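Local coordinates for glutamate--tRNA ligase (Elizabethkingia anophelis, PDB 6B1Z), which probably attaches glutamate to its cognate tRNA at the expense of ATP, as a class I aminoacyl-tRNA synthetase, at residues P89-T103 with M207-M221. Numbering follows the deposited sequence.
Sequences PYRQSERRDIYDRYT and MPTYHFANIIDDHEM. With FMT (formic acid), chain B; FMT (formic acid), chain N; EDO (1,2-ethanediol), chain V; EDO (1,2-ethanediol), chain S.
Asp217 draws Gln92, Arg95 and Tyr99 onto a single buried carboxylate. Two donors, both somewhat out of its plane, grip Asp217 OD2: Tyr99 OH on the syn side at 2.7 Å, Gln92 NE2 on the anti side at 2.9 Å. The second N-H of the same Gln92 amide turns to Asn214, whose stronger polar partner is Arg49. Asp217 OD1 forms a salt bridge with Arg95 NE, 2.8 Å away, which comes in from above the carboxylate plane, and the guanidinium and carboxylate planes stand nearly perpendicular, 85° apart. A bend at chi3 (66°) puts the Arg95 guanidinium there, with Met221 CE over one face and Ile98 CD1 over the other.

Pro208 CG sits over one face in a CH-pi contact, 3.6 Å from the centroid of the Tyr99 ring, and Met207 CE abuts the ring edge. Met207 SD lies over one face of the Arg96 guanidinium, toward its rim, and Arg96 NH2 bonds to Asp205 O. Tyr102 CD2 packs on Ile216 CG2, Tyr102 OH approaches Glu220 OE2 weakly at 2.7 Å, and a water linking Arg101 NH2 to Glu220 OE1 also lies near Tyr102 OH.

The axes of the segments 96-103 and 210-220 make an angle of 100° within the catalytic domain. Strand 200-202 borders Phe212 and Thr103, helix 236-246 touches Tyr102, and backbone bonds to Ile50 tie Tyr90 and Gln92 to the chain just beyond strand 45-48.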
loop_
_atom_site.group_PDB
_atom_site.type_symbol
_atom_site.label_atom_id
_atom_site.label_comp_id
_atom_site.label_asym_id
_atom_site.label_seq_id
_atom_site.Cartn_x
_atom_site.Cartn_y
_atom_site.Cartn_z
ATOM N N PRO A 89 15.501 -15.496 -17.100
ATOM C CA PRO A 89 14.399 -15.549 -16.128
ATOM C C PRO A 89 14.284 -14.313 -15.251
ATOM O O PRO A 89 15.283 -13.732 -14.830
ATOM C CB PRO A 89 14.748 -16.764 -15.257
ATOM C CG PRO A 89 15.741 -17.561 -16.061
ATOM C CD PRO A 89 16.524 -16.520 -16.815
ATOM N N TYR A 90 13.045 -13.932 -14.959
ATOM C CA TYR A 90 12.796 -12.819 -14.052
ATOM C C TYR A 90 12.557 -13.283 -12.622
ATOM O O TYR A 90 12.125 -12.478 -11.792
ATOM C CB TYR A 90 11.620 -11.965 -14.564
ATOM C CG TYR A 90 12.004 -11.232 -15.830
ATOM C CD1 TYR A 90 12.698 -10.032 -15.769
ATOM C CD2 TYR A 90 11.712 -11.775 -17.092
ATOM C CE1 TYR A 90 13.093 -9.372 -16.928
ATOM C CE2 TYR A 90 12.102 -11.123 -18.259
ATOM C CZ TYR A 90 12.778 -9.920 -18.167
ATOM O OH TYR A 90 13.176 -9.267 -19.306
ATOM N N ARG A 91 12.837 -14.548 -12.315
ATOM C CA ARG A 91 12.943 -15.024 -10.934
ATOM C C ARG A 91 14.398 -15.350 -10.645
ATOM O O ARG A 91 15.037 -16.085 -11.404
ATOM C CB ARG A 91 12.095 -16.269 -10.685
ATOM C CG ARG A 91 10.632 -16.113 -10.961
ATOM C CD ARG A 91 9.925 -17.395 -10.584
ATOM N NE ARG A 91 8.483 -17.313 -10.814
ATOM C CZ ARG A 91 7.804 -18.153 -11.582
ATOM N NH1 ARG A 91 8.429 -19.163 -12.185
ATOM N NH2 ARG A 91 6.484 -18.015 -11.734
ATOM N N GLN A 92 14.918 -14.811 -9.542
ATOM C CA GLN A 92 16.338 -14.996 -9.249
ATOM C C GLN A 92 16.676 -16.452 -8.940
ATOM O O GLN A 92 17.807 -16.894 -9.213
ATOM C CB GLN A 92 16.738 -14.067 -8.102
ATOM C CG GLN A 92 16.703 -12.597 -8.534
ATOM C CD GLN A 92 17.316 -11.660 -7.520
ATOM O OE1 GLN A 92 17.005 -11.721 -6.332
ATOM N NE2 GLN A 92 18.168 -10.769 -7.991
ATOM N N SER A 93 15.718 -17.227 -8.411
ATOM C CA SER A 93 15.968 -18.647 -8.153
ATOM C C SER A 93 16.299 -19.421 -9.426
ATOM O O SER A 93 16.845 -20.527 -9.345
ATOM C CB SER A 93 14.766 -19.299 -7.464
ATOM O OG SER A 93 13.611 -19.308 -8.292
ATOM N N GLU A 94 15.999 -18.855 -10.592
ATOM C CA GLU A 94 16.172 -19.529 -11.866
ATOM C C GLU A 94 17.402 -19.047 -12.622
ATOM O O GLU A 94 17.579 -19.409 -13.794
ATOM C CB GLU A 94 14.906 -19.340 -12.703
ATOM C CG GLU A 94 13.704 -20.016 -12.053
ATOM C CD GLU A 94 12.392 -19.684 -12.732
ATOM O OE1 GLU A 94 12.429 -18.961 -13.745
ATOM O OE2 GLU A 94 11.331 -20.139 -12.247
ATOM N N ARG A 95 18.290 -18.296 -11.962
ATOM C CA ARG A 95 19.415 -17.647 -12.626
ATOM C C ARG A 95 20.768 -18.144 -12.124
ATOM O O ARG A 95 21.768 -17.426 -12.232
ATOM C CB ARG A 95 19.312 -16.129 -12.471
ATOM C CG ARG A 95 18.030 -15.545 -13.118
ATOM C CD ARG A 95 17.859 -14.061 -12.841
ATOM N NE ARG A 95 18.880 -13.213 -13.461
ATOM C CZ ARG A 95 18.842 -12.767 -14.713
ATOM N NH1 ARG A 95 17.866 -13.143 -15.550
ATOM N NH2 ARG A 95 19.819 -11.983 -15.143
ATOM N N ARG A 96 20.823 -19.379 -11.613
ATOM C CA ARG A 96 22.041 -19.840 -10.943
ATOM C C ARG A 96 23.245 -19.872 -11.885
ATOM O O ARG A 96 24.362 -19.543 -11.466
ATOM C CB ARG A 96 21.817 -21.214 -10.309
ATOM C CG ARG A 96 23.122 -21.975 -10.081
ATOM C CD ARG A 96 22.920 -23.325 -9.411
ATOM N NE ARG A 96 22.559 -23.198 -8.002
ATOM C CZ ARG A 96 23.411 -22.869 -7.034
ATOM N NH1 ARG A 96 24.687 -22.617 -7.312
ATOM N NH2 ARG A 96 22.987 -22.791 -5.784
ATOM N N ASP A 97 23.050 -20.252 -13.156
ATOM C CA ASP A 97 24.199 -20.322 -14.063
ATOM C C ASP A 97 24.794 -18.935 -14.311
ATOM O O ASP A 97 26.020 -18.791 -14.434
ATOM C CB ASP A 97 23.798 -20.995 -15.374
ATOM C CG ASP A 97 23.820 -22.508 -15.277
ATOM O OD1 ASP A 97 23.851 -23.034 -14.140
ATOM O OD2 ASP A 97 23.817 -23.172 -16.335
ATOM N N ILE A 98 23.944 -17.905 -14.384
ATOM C CA ILE A 98 24.426 -16.527 -14.486
ATOM C C ILE A 98 25.238 -16.166 -13.254
ATOM O O ILE A 98 26.332 -15.587 -13.346
ATOM C CB ILE A 98 23.241 -15.558 -14.681
ATOM C CG1 ILE A 98 22.520 -15.866 -15.989
ATOM C CG2 ILE A 98 23.713 -14.114 -14.658
ATOM C CD1 ILE A 98 21.146 -15.215 -16.125
ATOM N N TYR A 99 24.710 -16.495 -12.077
ATOM C CA TYR A 99 25.406 -16.132 -10.849
ATOM C C TYR A 99 26.738 -16.862 -10.738
ATOM O O TYR A 99 27.732 -16.286 -10.273
ATOM C CB TYR A 99 24.527 -16.434 -9.641
ATOM C CG TYR A 99 23.213 -15.680 -9.624
ATOM C CD1 TYR A 99 23.117 -14.358 -10.064
ATOM C CD2 TYR A 99 22.060 -16.309 -9.182
ATOM C CE1 TYR A 99 21.875 -13.684 -10.035
ATOM C CE2 TYR A 99 20.837 -15.657 -9.152
ATOM C CZ TYR A 99 20.750 -14.356 -9.580
ATOM O OH TYR A 99 19.518 -13.740 -9.551
ATOM N N ASP A 100 26.780 -18.132 -11.152
ATOM C CA ASP A 100 28.035 -18.887 -11.096
ATOM C C ASP A 100 29.111 -18.235 -11.951
ATOM O O ASP A 100 30.279 -18.166 -11.550
ATOM C CB ASP A 100 27.802 -20.323 -11.564
ATOM C CG ASP A 100 27.048 -21.156 -10.551
ATOM O OD1 ASP A 100 26.822 -20.704 -9.411
ATOM O OD2 ASP A 100 26.651 -22.286 -10.927
ATOM N N ARG A 101 28.733 -17.749 -13.132
ATOM C CA ARG A 101 29.674 -17.066 -14.013
ATOM C C ARG A 101 30.310 -15.872 -13.309
ATOM O O ARG A 101 31.535 -15.691 -13.350
ATOM C CB ARG A 101 28.938 -16.642 -15.292
ATOM C CG ARG A 101 29.727 -15.802 -16.281
ATOM C CD ARG A 101 29.110 -15.874 -17.692
ATOM N NE ARG A 101 27.977 -14.970 -17.890
ATOM C CZ ARG A 101 26.719 -15.362 -18.088
ATOM N NH1 ARG A 101 26.410 -16.655 -18.121
ATOM N NH2 ARG A 101 25.763 -14.456 -18.262
ATOM N N TYR A 102 29.492 -15.065 -12.625
ATOM C CA TYR A 102 30.003 -13.855 -11.997
ATOM C C TYR A 102 30.652 -14.122 -10.653
ATOM O O TYR A 102 31.526 -13.349 -10.238
ATOM C CB TYR A 102 28.881 -12.823 -11.898
ATOM C CG TYR A 102 28.509 -12.344 -13.281
ATOM C CD1 TYR A 102 29.481 -11.864 -14.145
ATOM C CD2 TYR A 102 27.204 -12.435 -13.749
ATOM C CE1 TYR A 102 29.163 -11.444 -15.418
ATOM C CE2 TYR A 102 26.877 -12.013 -15.020
ATOM C CZ TYR A 102 27.859 -11.517 -15.846
ATOM O OH TYR A 102 27.536 -11.100 -17.117
ATOM N N THR A 103 30.282 -15.210 -9.981
ATOM C CA THR A 103 31.049 -15.636 -8.816
ATOM C C THR A 103 32.487 -15.976 -9.209
ATOM O O THR A 103 33.440 -15.561 -8.538
ATOM C CB THR A 103 30.357 -16.829 -8.154
ATOM O OG1 THR A 103 29.106 -16.404 -7.607
ATOM C CG2 THR A 103 31.211 -17.407 -7.038
ATOM N N MET A 207 24.307 -20.010 -3.950
ATOM C CA MET A 207 23.422 -18.956 -4.418
ATOM C C MET A 207 23.818 -17.616 -3.800
ATOM O O MET A 207 24.219 -17.559 -2.629
ATOM C CB MET A 207 21.965 -19.269 -4.080
ATOM C CG MET A 207 21.312 -20.331 -4.992
ATOM S SD MET A 207 21.344 -20.010 -6.791
ATOM C CE MET A 207 20.150 -18.670 -6.889
ATOM N N PRO A 208 23.725 -16.542 -4.573
ATOM C CA PRO A 208 24.087 -15.227 -4.046
ATOM C C PRO A 208 23.115 -14.752 -2.979
ATOM O O PRO A 208 21.957 -15.170 -2.911
ATOM C CB PRO A 208 24.025 -14.322 -5.279
ATOM C CG PRO A 208 22.949 -14.974 -6.133
ATOM C CD PRO A 208 23.170 -16.461 -5.936
ATOM N N THR A 209 23.611 -13.853 -2.132
ATOM C CA THR A 209 22.740 -13.031 -1.319
ATOM C C THR A 209 22.131 -11.931 -2.180
ATOM O O THR A 209 22.572 -11.685 -3.309
ATOM C CB THR A 209 23.518 -12.405 -0.161
ATOM O OG1 THR A 209 24.502 -11.517 -0.702
ATOM C CG2 THR A 209 24.184 -13.504 0.683
ATOM N N TYR A 210 21.121 -11.240 -1.627
ATOM C CA TYR A 210 20.448 -10.168 -2.362
ATOM C C TYR A 210 21.438 -9.127 -2.865
ATOM O O TYR A 210 21.286 -8.589 -3.966
ATOM C CB TYR A 210 19.405 -9.461 -1.487
ATOM C CG TYR A 210 18.203 -10.269 -1.051
ATOM C CD1 TYR A 210 17.708 -11.318 -1.815
ATOM C CD2 TYR A 210 17.548 -9.955 0.132
ATOM C CE1 TYR A 210 16.588 -12.038 -1.400
ATOM C CE2 TYR A 210 16.446 -10.662 0.550
ATOM C CZ TYR A 210 15.971 -11.699 -0.215
ATOM O OH TYR A 210 14.869 -12.394 0.221
ATOM N N HIS A 211 22.457 -8.811 -2.050
ATOM C CA HIS A 211 23.402 -7.768 -2.434
ATOM C C HIS A 211 24.065 -8.082 -3.770
ATOM O O HIS A 211 24.130 -7.229 -4.662
ATOM C CB HIS A 211 24.469 -7.613 -1.355
ATOM C CG HIS A 211 23.944 -7.119 -0.045
ATOM N ND1 HIS A 211 23.407 -5.863 0.120
ATOM C CD2 HIS A 211 23.897 -7.715 1.171
ATOM C CE1 HIS A 211 23.040 -5.709 1.382
ATOM N NE2 HIS A 211 23.339 -6.813 2.043
ATOM N N PHE A 212 24.584 -9.304 -3.907
ATOM C CA PHE A 212 25.317 -9.697 -5.109
ATOM C C PHE A 212 24.360 -10.012 -6.258
ATOM O O PHE A 212 24.599 -9.588 -7.393
ATOM C CB PHE A 212 26.198 -10.898 -4.770
ATOM C CG PHE A 212 27.295 -11.208 -5.780
ATOM C CD1 PHE A 212 27.936 -10.209 -6.505
ATOM C CD2 PHE A 212 27.695 -12.524 -5.963
ATOM C CE1 PHE A 212 28.966 -10.529 -7.409
ATOM C CE2 PHE A 212 28.718 -12.859 -6.864
ATOM C CZ PHE A 212 29.353 -11.859 -7.582
ATOM N N ALA A 213 23.276 -10.743 -5.969
ATOM C CA ALA A 213 22.284 -11.044 -7.002
ATOM C C ALA A 213 21.732 -9.771 -7.631
ATOM O O ALA A 213 21.545 -9.708 -8.857
ATOM C CB ALA A 213 21.142 -11.882 -6.422
ATOM N N ASN A 214 21.474 -8.737 -6.820
ATOM C CA ASN A 214 20.854 -7.546 -7.378
ATOM C C ASN A 214 21.820 -6.747 -8.242
ATOM O O ASN A 214 21.407 -6.208 -9.273
ATOM C CB ASN A 214 20.247 -6.679 -6.276
ATOM C CG ASN A 214 18.918 -7.205 -5.803
ATOM O OD1 ASN A 214 18.252 -7.959 -6.519
ATOM N ND2 ASN A 214 18.519 -6.825 -4.599
ATOM N N ILE A 215 23.111 -6.664 -7.875
ATOM C CA ILE A 215 23.995 -5.907 -8.759
ATOM C C ILE A 215 24.244 -6.691 -10.053
ATOM O O ILE A 215 24.329 -6.098 -11.133
ATOM C CB ILE A 215 25.309 -5.470 -8.058
ATOM C CG1 ILE A 215 26.240 -6.640 -7.743
ATOM C CG2 ILE A 215 25.006 -4.612 -6.814
ATOM C CD1 ILE A 215 27.384 -6.772 -8.754
ATOM N N ILE A 216 24.340 -8.027 -9.973
ATOM C CA ILE A 216 24.475 -8.845 -11.183
ATOM C C ILE A 216 23.270 -8.638 -12.088
ATOM O O ILE A 216 23.405 -8.395 -13.296
ATOM C CB ILE A 216 24.634 -10.332 -10.820
ATOM C CG1 ILE A 216 26.023 -10.600 -10.207
ATOM C CG2 ILE A 216 24.361 -11.238 -12.060
ATOM C CD1 ILE A 216 26.120 -11.933 -9.498
ATOM N N ASP A 217 22.075 -8.710 -11.508
ATOM C CA ASP A 217 20.889 -8.648 -12.356
ATOM C C ASP A 217 20.566 -7.237 -12.820
ATOM O O ASP A 217 20.005 -7.073 -13.909
ATOM C CB ASP A 217 19.689 -9.260 -11.634
ATOM C CG ASP A 217 19.797 -10.780 -11.496
ATOM O OD1 ASP A 217 20.601 -11.413 -12.229
ATOM O OD2 ASP A 217 19.062 -11.341 -10.662
ATOM N N ASP A 218 20.876 -6.212 -12.027
ATOM C CA ASP A 218 20.713 -4.850 -12.526
ATOM C C ASP A 218 21.643 -4.594 -13.704
ATOM O O ASP A 218 21.262 -3.939 -14.680
ATOM C CB ASP A 218 20.929 -3.843 -11.397
ATOM C CG ASP A 218 19.805 -3.874 -10.390
ATOM O OD1 ASP A 218 19.977 -3.334 -9.282
ATOM O OD2 ASP A 218 18.735 -4.458 -10.731
ATOM N N HIS A 219 22.859 -5.142 -13.654
ATOM C CA HIS A 219 23.760 -5.050 -14.795
ATOM C C HIS A 219 23.214 -5.817 -15.996
ATOM O O HIS A 219 23.098 -5.260 -17.099
ATOM C CB HIS A 219 25.140 -5.574 -14.389
ATOM C CG HIS A 219 26.140 -5.560 -15.504
ATOM N ND1 HIS A 219 26.723 -4.400 -15.966
ATOM C CD2 HIS A 219 26.653 -6.564 -16.249
ATOM C CE1 HIS A 219 27.557 -4.691 -16.947
ATOM N NE2 HIS A 219 27.533 -5.998 -17.142
ATOM N N GLU A 220 22.872 -7.101 -15.801
ATOM C CA GLU A 220 22.429 -7.936 -16.913
ATOM C C GLU A 220 21.144 -7.413 -17.545
ATOM O O GLU A 220 20.969 -7.506 -18.771
ATOM C CB GLU A 220 22.228 -9.381 -16.448
ATOM C CG GLU A 220 23.521 -10.096 -16.070
ATOM C CD GLU A 220 24.517 -10.174 -17.210
ATOM O OE1 GLU A 220 24.369 -11.063 -18.072
ATOM O OE2 GLU A 220 25.448 -9.343 -17.247
ATOM N N MET A 221 20.227 -6.882 -16.733
ATOM C CA MET A 221 18.945 -6.399 -17.239
ATOM C C MET A 221 19.007 -4.940 -17.672
ATOM O O MET A 221 17.966 -4.361 -18.007
ATOM C CB MET A 221 17.852 -6.591 -16.184
ATOM C CG MET A 221 17.642 -8.049 -15.800
ATOM S SD MET A 221 16.281 -8.276 -14.646
ATOM C CE MET A 221 16.208 -10.078 -14.629
HETATM C C FMT B . 20.346 -23.123 -13.918
HETATM O O1 FMT B . 20.898 -22.027 -13.999
HETATM O O2 FMT B . 19.139 -23.301 -14.079
HETATM C C FMT N . 15.275 -7.745 -1.883
HETATM O O1 FMT N . 14.805 -8.818 -1.503
HETATM O O2 FMT N . 15.841 -7.580 -2.964
HETATM C C1 EDO V . 21.397 -3.339 -6.179
HETATM O O1 EDO V . 22.008 -3.805 -4.974
HETATM C C2 EDO V . 22.184 -2.152 -6.707
HETATM O O2 EDO V . 22.076 -2.108 -8.136
HETATM C C1 EDO S . 22.282 -27.708 -15.820
HETATM O O1 EDO S . 21.709 -26.811 -14.861
HETATM C C2 EDO S . 23.027 -26.897 -16.871
HETATM O O2 EDO S . 23.817 -25.894 -16.221
HETATM O O HOH W 1 25.995 -11.995 -19.771
#